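Local coordinates for protein SAM-dependent methyltransferase (Exiguobacterium sibiricum 255-15, PDB 3D2L) that probably transfers a methyl group from S-adenosylmethionine to an acceptor substrate, at residues D98-L103 and G131-D136; P21-W26 and R235-A240; E177-I182 and R191-H196. All blocks are in the same frame, centred on the assembly; numbering follows the deposited sequence.

Interaction 1 of 3, residues D98-L103 and G131-D136; sequences DAITIL and GKLLFD
Lys132 N donates to Asp98 O at 3.0 Å, the first of five backbone hydrogen bonds between two parallel strands whose axes run 4.7 Å apart. Ile100 is held through both of its backbone polar atoms: its N gives to Lys132 O, and its O accepts from Leu134 N in a nearly straight bond (N-H...O 171°). Leu134 O then takes the N-H of Ile102. At the far end the pairing slackens, and Asp136 N reaches Ile102 O only weakly, at 3.5 Å. A water bridges the same end, donating to Ile102 O and to Asp136 O. These are adjacent parallel strands in the middle of the Rossmann-like methyltransferase sheet. On the face of Ile100 and Ile102, Leu133 CD1 lies 3.6 Å from Ile100 CG2 and also touches Ile102 CD1, beneath helix 113-126. On the other face Thr101 OG1 is bonded to Asp39. The Asp136 carboxylate crosses to Leu103, where OD1 sits 3.3 Å from CA and takes the N-H of Cys104, while OD2 is held by Arg235 and Trp23. Its donors thus come from outside the two strands, and they tie the end of this pair to the following loop, the neighbouring strand and helix 20-30.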
loop_
_atom_site.group_PDB
_atom_site.type_symbol
_atom_site.label_atom_id
_atom_site.label_comp_id
_atom_site.label_asym_id
_atom_site.label_seq_id
_atom_site.Cartn_x
_atom_site.Cartn_y
_atom_site.Cartn_z
ATOM N N ASP A 98 -2.613 -11.659 13.584
ATOM C CA ASP A 98 -3.952 -11.266 13.919
ATOM C C ASP A 98 -4.569 -10.382 12.870
ATOM O O ASP A 98 -5.782 -10.267 12.828
ATOM C CB ASP A 98 -3.927 -10.478 15.224
ATOM C CG ASP A 98 -3.282 -11.247 16.341
ATOM O OD1 ASP A 98 -3.790 -12.335 16.645
ATOM O OD2 ASP A 98 -2.288 -10.753 16.925
ATOM N N ALA A 99 -3.749 -9.678 12.092
ATOM C CA ALA A 99 -4.262 -8.805 11.034
ATOM C C ALA A 99 -3.244 -8.649 9.922
ATOM O O ALA A 99 -2.018 -8.768 10.148
ATOM C CB ALA A 99 -4.662 -7.393 11.598
ATOM N N ILE A 100 -3.768 -8.417 8.720
ATOM C CA ILE A 100 -2.976 -8.100 7.535
ATOM C C ILE A 100 -3.385 -6.725 7.055
ATOM O O ILE A 100 -4.577 -6.432 6.916
ATOM C CB ILE A 100 -3.155 -9.184 6.401
ATOM C CG1 ILE A 100 -2.519 -10.487 6.826
ATOM C CG2 ILE A 100 -2.557 -8.725 5.047
ATOM C CD1 ILE A 100 -2.947 -11.627 5.912
ATOM N N THR A 101 -2.394 -5.852 6.823
ATOM C CA THR A 101 -2.655 -4.543 6.292
ATOM C C THR A 101 -2.017 -4.401 4.913
ATOM O O THR A 101 -0.865 -4.782 4.690
ATOM C CB THR A 101 -2.178 -3.386 7.241
ATOM O OG1 THR A 101 -0.786 -3.561 7.583
ATOM C CG2 THR A 101 -3.025 -3.395 8.515
ATOM N N ILE A 102 -2.767 -3.799 3.999
ATOM C CA ILE A 102 -2.277 -3.553 2.642
ATOM C C ILE A 102 -2.655 -2.122 2.359
ATOM O O ILE A 102 -3.729 -1.810 1.852
ATOM C CB ILE A 102 -2.881 -4.499 1.590
ATOM C CG1 ILE A 102 -2.951 -5.928 2.104
ATOM C CG2 ILE A 102 -2.071 -4.410 0.330
ATOM C CD1 ILE A 102 -3.415 -6.914 1.020
ATOM N N LEU A 103 -1.726 -1.245 2.680
ATOM C CA LEU A 103 -1.998 0.170 2.742
ATOM C C LEU A 103 -1.501 1.012 1.601
ATOM O O LEU A 103 -0.635 0.604 0.826
ATOM C CB LEU A 103 -1.399 0.711 4.057
ATOM C CG LEU A 103 -1.779 0.028 5.359
ATOM C CD1 LEU A 103 -1.008 0.716 6.517
ATOM C CD2 LEU A 103 -3.270 0.074 5.597
ATOM N N GLY A 131 -9.268 -12.984 12.539
ATOM C CA GLY A 131 -8.193 -12.120 12.016
ATOM C C GLY A 131 -8.765 -11.120 11.042
ATOM O O GLY A 131 -9.716 -11.415 10.334
ATOM N N LYS A 132 -8.154 -9.961 10.944
ATOM C CA LYS A 132 -8.664 -8.938 10.053
ATOM C C LYS A 132 -7.767 -8.684 8.872
ATOM O O LYS A 132 -6.565 -8.874 8.961
ATOM C CB LYS A 132 -8.885 -7.633 10.817
ATOM C CG LYS A 132 -9.956 -7.783 11.930
ATOM C CD LYS A 132 -10.841 -6.592 12.036
ATOM C CE LYS A 132 -12.107 -6.903 12.810
ATOM N NZ LYS A 132 -11.792 -7.312 14.201
ATOM N N LEU A 133 -8.379 -8.273 7.763
ATOM C CA LEU A 133 -7.713 -7.851 6.563
ATOM C C LEU A 133 -8.192 -6.428 6.314
ATOM O O LEU A 133 -9.401 -6.181 6.190
ATOM C CB LEU A 133 -8.031 -8.738 5.347
ATOM C CG LEU A 133 -7.540 -8.269 3.978
ATOM C CD1 LEU A 133 -5.949 -8.086 3.936
ATOM C CD2 LEU A 133 -8.032 -9.216 2.881
ATOM N N LEU A 134 -7.229 -5.503 6.262
ATOM C CA LEU A 134 -7.474 -4.092 6.032
ATOM C C LEU A 134 -6.706 -3.636 4.818
ATOM O O LEU A 134 -5.538 -3.938 4.699
ATOM C CB LEU A 134 -6.983 -3.255 7.213
ATOM C CG LEU A 134 -7.772 -3.243 8.510
ATOM C CD1 LEU A 134 -7.645 -4.570 9.202
ATOM C CD2 LEU A 134 -7.242 -2.105 9.412
ATOM N N PHE A 135 -7.361 -2.897 3.931
ATOM C CA PHE A 135 -6.709 -2.308 2.773
ATOM C C PHE A 135 -7.501 -1.099 2.270
ATOM O O PHE A 135 -8.707 -0.983 2.468
ATOM C CB PHE A 135 -6.488 -3.297 1.588
ATOM C CG PHE A 135 -7.771 -3.859 0.982
ATOM C CD1 PHE A 135 -8.404 -3.228 -0.072
ATOM C CD2 PHE A 135 -8.327 -5.023 1.464
ATOM C CE1 PHE A 135 -9.558 -3.741 -0.627
ATOM C CE2 PHE A 135 -9.480 -5.546 0.887
ATOM C CZ PHE A 135 -10.091 -4.904 -0.134
ATOM N N ASP A 136 -6.784 -0.198 1.608
ATOM C CA ASP A 136 -7.388 0.982 0.995
ATOM C C ASP A 136 -6.950 1.026 -0.464
ATOM O O ASP A 136 -5.791 0.667 -0.811
ATOM C CB ASP A 136 -7.004 2.274 1.720
ATOM C CG ASP A 136 -5.492 2.463 1.814
ATOM O OD1 ASP A 136 -4.837 1.781 2.643
ATOM O OD2 ASP A 136 -4.979 3.329 1.080
HETATM O O HOH W 1 -3.925 -1.160 -0.833
#

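Interaction 2 of 3, residues P21-W26 and R235-A240; sequences PEWVAW and RIFFVA
Trp26 reaches out from helix 20-30 and lays the six-membered part of its indole against Phe237 on strand 235-242. The two segments share no hydrogen bond, and their axes stay 11.9 Å apart, a gap spanned by large side chains. Phe237 can be followed outward from the strand. Its CB starts 3.6 Å from Trp26 CZ2. With CG anti to its own carbonyl carbon (chi1 -64°), the ring swings so that CD2 comes over the centre of the Trp26 ring, 3.7 Å from both CD2 and CE3 of that indole. The result is an edge-to-face pair, Phe237 giving the edge and Trp26 the face, with planes at 78°. One atom farther on, Phe237 CE2 lies 4.1 Å from Trp23 NE1, an oblique approach that joins Trp23 to the aromatic cluster. In this Rossmann-like methyltransferase fold the cluster fastens an N-terminal helix to an antiparallel strand near the C-terminal end of the chain. Beyond Phe237, Phe238 O lies at the indole edge of Trp26, 3.7 Å from CZ2, and Val239 CG2 approaches the same CZ2 obliquely. An alanine at Trp26 would probably open a gap between helix and strand and leave the Phe237 edge without the aromatic face it packs on. Trp23 meets Arg235 with CZ2, which stands 3.7 Å above the guanidinium plane and offset toward its rim, the two planes 70° apart. The bend of the arginine at chi3 brings NE within 3.8 Å of that same CZ2. The polar ends of both converge on Asp136 OD2, which accepts from Trp23 NE1 and forms a salt bridge with Arg235 NH1; Arg235 NH1 also pairs with Asp105.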
loop_
_atom_site.group_PDB
_atom_site.type_symbol
_atom_site.label_atom_id
_atom_site.label_comp_id
_atom_site.label_asym_id
_atom_site.label_seq_id
_atom_site.Cartn_x
_atom_site.Cartn_y
_atom_site.Cartn_z
ATOM N N PRO A 21 0.337 8.890 9.449
ATOM C CA PRO A 21 -0.356 8.683 10.706
ATOM C C PRO A 21 -1.889 8.575 10.617
ATOM O O PRO A 21 -2.521 8.049 11.532
ATOM C CB PRO A 21 0.088 9.887 11.536
ATOM C CG PRO A 21 1.411 10.229 10.988
ATOM C CD PRO A 21 1.230 10.054 9.515
ATOM N N GLU A 22 -2.489 9.088 9.551
ATOM C CA GLU A 22 -3.925 8.952 9.334
ATOM C C GLU A 22 -4.287 7.490 9.006
ATOM O O GLU A 22 -5.353 6.997 9.391
ATOM C CB GLU A 22 -4.358 9.842 8.186
ATOM C CG GLU A 22 -4.244 11.324 8.460
ATOM C CD GLU A 22 -5.547 11.928 8.924
ATOM O OE1 GLU A 22 -6.572 11.752 8.204
ATOM O OE2 GLU A 22 -5.534 12.611 9.974
ATOM N N TRP A 23 -3.426 6.799 8.273
ATOM C CA TRP A 23 -3.680 5.368 8.020
ATOM C C TRP A 23 -3.526 4.579 9.308
ATOM O O TRP A 23 -4.309 3.685 9.588
ATOM C CB TRP A 23 -2.732 4.788 6.974
ATOM C CG TRP A 23 -3.078 5.055 5.554
ATOM C CD1 TRP A 23 -3.733 4.206 4.706
ATOM C CD2 TRP A 23 -2.752 6.217 4.786
ATOM N NE1 TRP A 23 -3.873 4.790 3.478
ATOM C CE2 TRP A 23 -3.246 6.005 3.482
ATOM C CE3 TRP A 23 -2.088 7.421 5.072
ATOM C CZ2 TRP A 23 -3.100 6.949 2.459
ATOM C CZ3 TRP A 23 -1.938 8.361 4.047
ATOM C CH2 TRP A 23 -2.432 8.115 2.766
ATOM N N VAL A 24 -2.505 4.920 10.089
ATOM C CA VAL A 24 -2.235 4.251 11.353
ATOM C C VAL A 24 -3.378 4.483 12.326
ATOM O O VAL A 24 -3.806 3.543 13.007
ATOM C CB VAL A 24 -0.880 4.715 11.960
ATOM C CG1 VAL A 24 -0.663 4.119 13.338
ATOM C CG2 VAL A 24 0.235 4.320 11.036
ATOM N N ALA A 25 -3.914 5.706 12.381
ATOM C CA ALA A 25 -5.030 5.988 13.283
ATOM C C ALA A 25 -6.231 5.113 12.924
ATOM O O ALA A 25 -6.950 4.644 13.799
ATOM C CB ALA A 25 -5.390 7.502 13.285
ATOM N N TRP A 26 -6.398 4.837 11.631
ATOM C CA TRP A 26 -7.480 3.972 11.134
ATOM C C TRP A 26 -7.270 2.508 11.533
ATOM O O TRP A 26 -8.190 1.845 11.996
ATOM C CB TRP A 26 -7.597 4.126 9.606
ATOM C CG TRP A 26 -8.500 3.126 8.944
ATOM C CD1 TRP A 26 -9.820 2.977 9.146
ATOM C CD2 TRP A 26 -8.136 2.170 7.951
ATOM N NE1 TRP A 26 -10.304 1.962 8.380
ATOM C CE2 TRP A 26 -9.299 1.445 7.629
ATOM C CE3 TRP A 26 -6.941 1.840 7.315
ATOM C CZ2 TRP A 26 -9.321 0.437 6.663
ATOM C CZ3 TRP A 26 -6.958 0.813 6.349
ATOM C CH2 TRP A 26 -8.154 0.134 6.034
ATOM N N ARG A 235 -10.477 7.624 -2.097
ATOM C CA ARG A 235 -9.823 6.446 -1.529
ATOM C C ARG A 235 -10.855 5.661 -0.709
ATOM O O ARG A 235 -11.550 6.232 0.131
ATOM C CB ARG A 235 -8.648 6.889 -0.669
ATOM C CG ARG A 235 -7.792 5.794 -0.131
ATOM C CD ARG A 235 -6.619 6.350 0.663
ATOM N NE ARG A 235 -5.738 7.123 -0.210
ATOM C CZ ARG A 235 -4.800 6.606 -0.993
ATOM N NH1 ARG A 235 -4.562 5.310 -0.985
ATOM N NH2 ARG A 235 -4.086 7.401 -1.777
ATOM N N ILE A 236 -10.957 4.369 -0.991
ATOM C CA ILE A 236 -11.930 3.490 -0.351
ATOM C C ILE A 236 -11.236 2.512 0.588
ATOM O O ILE A 236 -10.291 1.836 0.209
ATOM C CB ILE A 236 -12.817 2.815 -1.394
ATOM C CG1 ILE A 236 -13.414 3.900 -2.304
ATOM C CG2 ILE A 236 -13.941 1.962 -0.696
ATOM C CD1 ILE A 236 -14.505 3.461 -3.198
ATOM N N PHE A 237 -11.709 2.464 1.830
ATOM C CA PHE A 237 -11.118 1.654 2.871
ATOM C C PHE A 237 -12.001 0.464 3.139
ATOM O O PHE A 237 -13.212 0.605 3.249
ATOM C CB PHE A 237 -10.947 2.496 4.159
ATOM C CG PHE A 237 -9.994 3.650 3.996
ATOM C CD1 PHE A 237 -10.356 4.758 3.252
ATOM C CD2 PHE A 237 -8.741 3.630 4.589
ATOM C CE1 PHE A 237 -9.468 5.821 3.076
ATOM C CE2 PHE A 237 -7.856 4.704 4.418
ATOM C CZ PHE A 237 -8.239 5.795 3.665
ATOM N N PHE A 238 -11.386 -0.714 3.248
ATOM C CA PHE A 238 -12.114 -1.967 3.507
ATOM C C PHE A 238 -11.600 -2.608 4.762
ATOM O O PHE A 238 -10.390 -2.685 4.960
ATOM C CB PHE A 238 -11.856 -2.973 2.406
ATOM C CG PHE A 238 -12.467 -2.601 1.109
ATOM C CD1 PHE A 238 -11.886 -1.617 0.320
ATOM C CD2 PHE A 238 -13.601 -3.234 0.678
ATOM C CE1 PHE A 238 -12.470 -1.261 -0.895
ATOM C CE2 PHE A 238 -14.188 -2.884 -0.537
ATOM C CZ PHE A 238 -13.626 -1.893 -1.293
ATOM N N VAL A 239 -12.517 -3.126 5.569
ATOM C CA VAL A 239 -12.172 -3.873 6.763
ATOM C C VAL A 239 -12.927 -5.157 6.586
ATOM O O VAL A 239 -14.156 -5.139 6.362
ATOM C CB VAL A 239 -12.605 -3.169 8.100
ATOM C CG1 VAL A 239 -12.165 -4.017 9.331
ATOM C CG2 VAL A 239 -12.013 -1.760 8.171
ATOM N N ALA A 240 -12.201 -6.275 6.669
ATOM C CA ALA A 240 -12.797 -7.617 6.500
ATOM C C ALA A 240 -12.271 -8.535 7.588
ATOM O O ALA A 240 -11.169 -8.328 8.120
ATOM C CB ALA A 240 -12.493 -8.188 5.097
#

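Interaction 3 of 3, residues E177-I182 and R191-H196; sequences ELTFFI and RVDETH
Arg191 and Phe181 face each other as a non-hydrogen-bonded pair of an antiparallel beta hairpin, strands 173-183 and 189-199, at one side of a four-stranded sheet. The arginine chain is extended from CG to NE and runs alongside the phenylalanine, its CD 3.8 Å from Phe181 CE1. Farther out, Phe181 CZ lies over one face of the guanidinium, and Arg191 NE passes 3.4 Å from the methyl CG2 of Thr179.

Val192 comes next, on the opposite face. It is a hydrogen-bonded partner of Phe180: Phe180 N donates to Val192 O at 2.7 Å, almost straight at 176°, and Val192 N returns a bond to Phe180 O. Its CG2 packs on Ile182 CD1.

Asp193 goes back to the Arg191 side. Its OD1 takes two donors from different directions, Arg191 NE at 3.0 Å on the syn side as a salt bridge, and the Thr179 hydroxyl, across the strands, on the anti side. Held by both, the carboxylate is probably restrained from turning.

Glu194 exchanges a pair of backbone bonds with Leu178. Its side chain, extended beyond CG, reaches toward Phe180, with carboxylate and ring nearly perpendicular. Phe7 and Val10 lie on this same face, against Phe180.

Thr195 gives its hydroxyl to Glu177. The glutamate is bent at chi2 (-77°), which folds its carboxylate back to the threonine, and OG1 meets OE1 on the syn side, 30° out of the carboxylate plane, at 2.5 Å.

His196 closes the walk. Its NE2 donates to Glu194 OE1, whose position is less certain, and Leu178 CD2 lies at the edge of its ring, 4.4 Å from His196 CD2.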
loop_
_atom_site.group_PDB
_atom_site.type_symbol
_atom_site.label_atom_id
_atom_site.label_comp_id
_atom_site.label_asym_id
_atom_site.label_seq_id
_atom_site.Cartn_x
_atom_site.Cartn_y
_atom_site.Cartn_z
ATOM N N GLU A 177 3.973 7.205 -15.455
ATOM C CA GLU A 177 5.307 7.338 -16.054
ATOM C C GLU A 177 6.079 8.298 -15.199
ATOM O O GLU A 177 5.782 9.480 -15.165
ATOM C CB GLU A 177 5.231 7.825 -17.490
ATOM C CG GLU A 177 4.545 6.831 -18.404
ATOM C CD GLU A 177 5.408 5.656 -18.801
ATOM O OE1 GLU A 177 6.432 5.384 -18.126
ATOM O OE2 GLU A 177 5.064 5.011 -19.826
ATOM N N LEU A 178 7.061 7.757 -14.484
ATOM C CA LEU A 178 7.890 8.530 -13.588
ATOM C C LEU A 178 9.283 8.758 -14.143
ATOM O O LEU A 178 9.869 7.864 -14.761
ATOM C CB LEU A 178 8.039 7.818 -12.250
ATOM C CG LEU A 178 7.026 8.044 -11.137
ATOM C CD1 LEU A 178 7.175 9.477 -10.568
ATOM C CD2 LEU A 178 5.653 7.784 -11.648
ATOM N N THR A 179 9.800 9.965 -13.912
ATOM C CA THR A 179 11.185 10.305 -14.231
ATOM C C THR A 179 11.733 10.971 -12.977
ATOM O O THR A 179 11.149 11.923 -12.509
ATOM C CB THR A 179 11.319 11.233 -15.430
ATOM O OG1 THR A 179 10.983 10.510 -16.621
ATOM C CG2 THR A 179 12.798 11.744 -15.603
ATOM N N PHE A 180 12.828 10.442 -12.443
ATOM C CA PHE A 180 13.526 11.030 -11.288
ATOM C C PHE A 180 14.840 11.611 -11.761
ATOM O O PHE A 180 15.512 11.007 -12.587
ATOM C CB PHE A 180 13.829 9.971 -10.198
ATOM C CG PHE A 180 12.587 9.387 -9.571
ATOM C CD1 PHE A 180 11.974 8.271 -10.134
ATOM C CD2 PHE A 180 11.990 10.015 -8.478
ATOM C CE1 PHE A 180 10.797 7.747 -9.594
ATOM C CE2 PHE A 180 10.812 9.489 -7.919
ATOM C CZ PHE A 180 10.216 8.365 -8.491
ATOM N N PHE A 181 15.182 12.793 -11.256
ATOM C CA PHE A 181 16.484 13.399 -11.473
ATOM C C PHE A 181 17.094 13.402 -10.099
ATOM O O PHE A 181 16.628 14.129 -9.214
ATOM C CB PHE A 181 16.399 14.805 -12.055
ATOM C CG PHE A 181 15.924 14.819 -13.446
ATOM C CD1 PHE A 181 16.773 14.469 -14.468
ATOM C CD2 PHE A 181 14.599 15.125 -13.733
ATOM C CE1 PHE A 181 16.324 14.449 -15.773
ATOM C CE2 PHE A 181 14.136 15.114 -15.028
ATOM C CZ PHE A 181 14.996 14.772 -16.048
ATOM N N ILE A 182 18.100 12.550 -9.912
ATOM C CA ILE A 182 18.758 12.385 -8.633
ATOM C C ILE A 182 20.099 13.089 -8.668
ATOM O O ILE A 182 20.921 12.852 -9.576
ATOM C CB ILE A 182 19.005 10.886 -8.272
ATOM C CG1 ILE A 182 17.723 10.071 -8.370
ATOM C CG2 ILE A 182 19.609 10.758 -6.877
ATOM C CD1 ILE A 182 17.444 9.540 -9.728
ATOM N N ARG A 191 19.413 10.545 -14.187
ATOM C CA ARG A 191 18.033 10.343 -14.522
ATOM C C ARG A 191 17.678 8.882 -14.421
ATOM O O ARG A 191 18.469 8.018 -14.791
ATOM C CB ARG A 191 17.758 10.895 -15.928
ATOM C CG ARG A 191 16.383 10.603 -16.462
ATOM C CD ARG A 191 16.142 11.241 -17.790
ATOM N NE ARG A 191 14.793 10.990 -18.242
ATOM C CZ ARG A 191 14.198 11.599 -19.268
ATOM N NH1 ARG A 191 14.826 12.524 -19.982
ATOM N NH2 ARG A 191 12.948 11.291 -19.578
ATOM N N VAL A 192 16.516 8.613 -13.830
ATOM C CA VAL A 192 15.938 7.256 -13.771
ATOM C C VAL A 192 14.467 7.352 -14.166
ATOM O O VAL A 192 13.715 8.128 -13.584
ATOM C CB VAL A 192 16.012 6.601 -12.378
ATOM C CG1 VAL A 192 15.385 5.190 -12.438
ATOM C CG2 VAL A 192 17.453 6.499 -11.894
ATOM N N ASP A 193 14.076 6.569 -15.163
ATOM C CA ASP A 193 12.695 6.504 -15.644
ATOM C C ASP A 193 12.077 5.175 -15.213
ATOM O O ASP A 193 12.706 4.124 -15.369
ATOM C CB ASP A 193 12.663 6.552 -17.180
ATOM C CG ASP A 193 13.177 7.873 -17.749
ATOM O OD1 ASP A 193 12.849 8.939 -17.209
ATOM O OD2 ASP A 193 13.891 7.837 -18.759
ATOM N N GLU A 194 10.863 5.223 -14.680
ATOM C CA GLU A 194 10.112 4.035 -14.250
ATOM C C GLU A 194 8.659 4.099 -14.703
ATOM O O GLU A 194 8.095 5.182 -14.822
ATOM C CB GLU A 194 10.070 3.954 -12.731
ATOM C CG GLU A 194 11.338 3.570 -12.110
ATOM C CD GLU A 194 11.197 3.389 -10.615
ATOM O OE1 GLU A 194 10.249 3.985 -10.032
ATOM O OE2 GLU A 194 12.040 2.657 -10.031
ATOM N N THR A 195 8.054 2.930 -14.933
ATOM C CA THR A 195 6.658 2.860 -15.301
ATOM C C THR A 195 5.978 1.939 -14.290
ATOM O O THR A 195 6.432 0.844 -14.037
ATOM C CB THR A 195 6.453 2.325 -16.717
ATOM O OG1 THR A 195 7.300 3.055 -17.607
ATOM C CG2 THR A 195 5.002 2.501 -17.153
ATOM N N HIS A 196 4.913 2.445 -13.695
ATOM C CA HIS A 196 4.121 1.738 -12.703
ATOM C C HIS A 196 2.711 1.631 -13.223
ATOM O O HIS A 196 2.213 2.542 -13.870
ATOM C CB HIS A 196 4.180 2.467 -11.371
ATOM C CG HIS A 196 5.575 2.559 -10.814
ATOM N ND1 HIS A 196 6.180 1.516 -10.147
ATOM C CD2 HIS A 196 6.496 3.547 -10.873
ATOM C CE1 HIS A 196 7.406 1.862 -9.804
ATOM N NE2 HIS A 196 7.620 3.094 -10.222
#

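In the fold
From the N terminus, helix 20-30 supplies the first half of interaction 2, whose partner strand arrives only near the C-terminal end; that contact therefore encloses the other two. Within its span, interaction 1 closes first, joining 98-103 to 131-136 across a connection containing helix 113-126. Interaction 3 follows in series as the short hairpin 177-182 with 191-196, in the separate antiparallel sheet. No loops cross. Interactions 1 and 2 lie about 9 Å apart between centres and meet directly, because strands 131-138 and 235-242 are neighbours in the seven-stranded sheet. Interaction 3 stands about 30 Å from interaction 1, centre to centre, on the opposite side of the chain's centre.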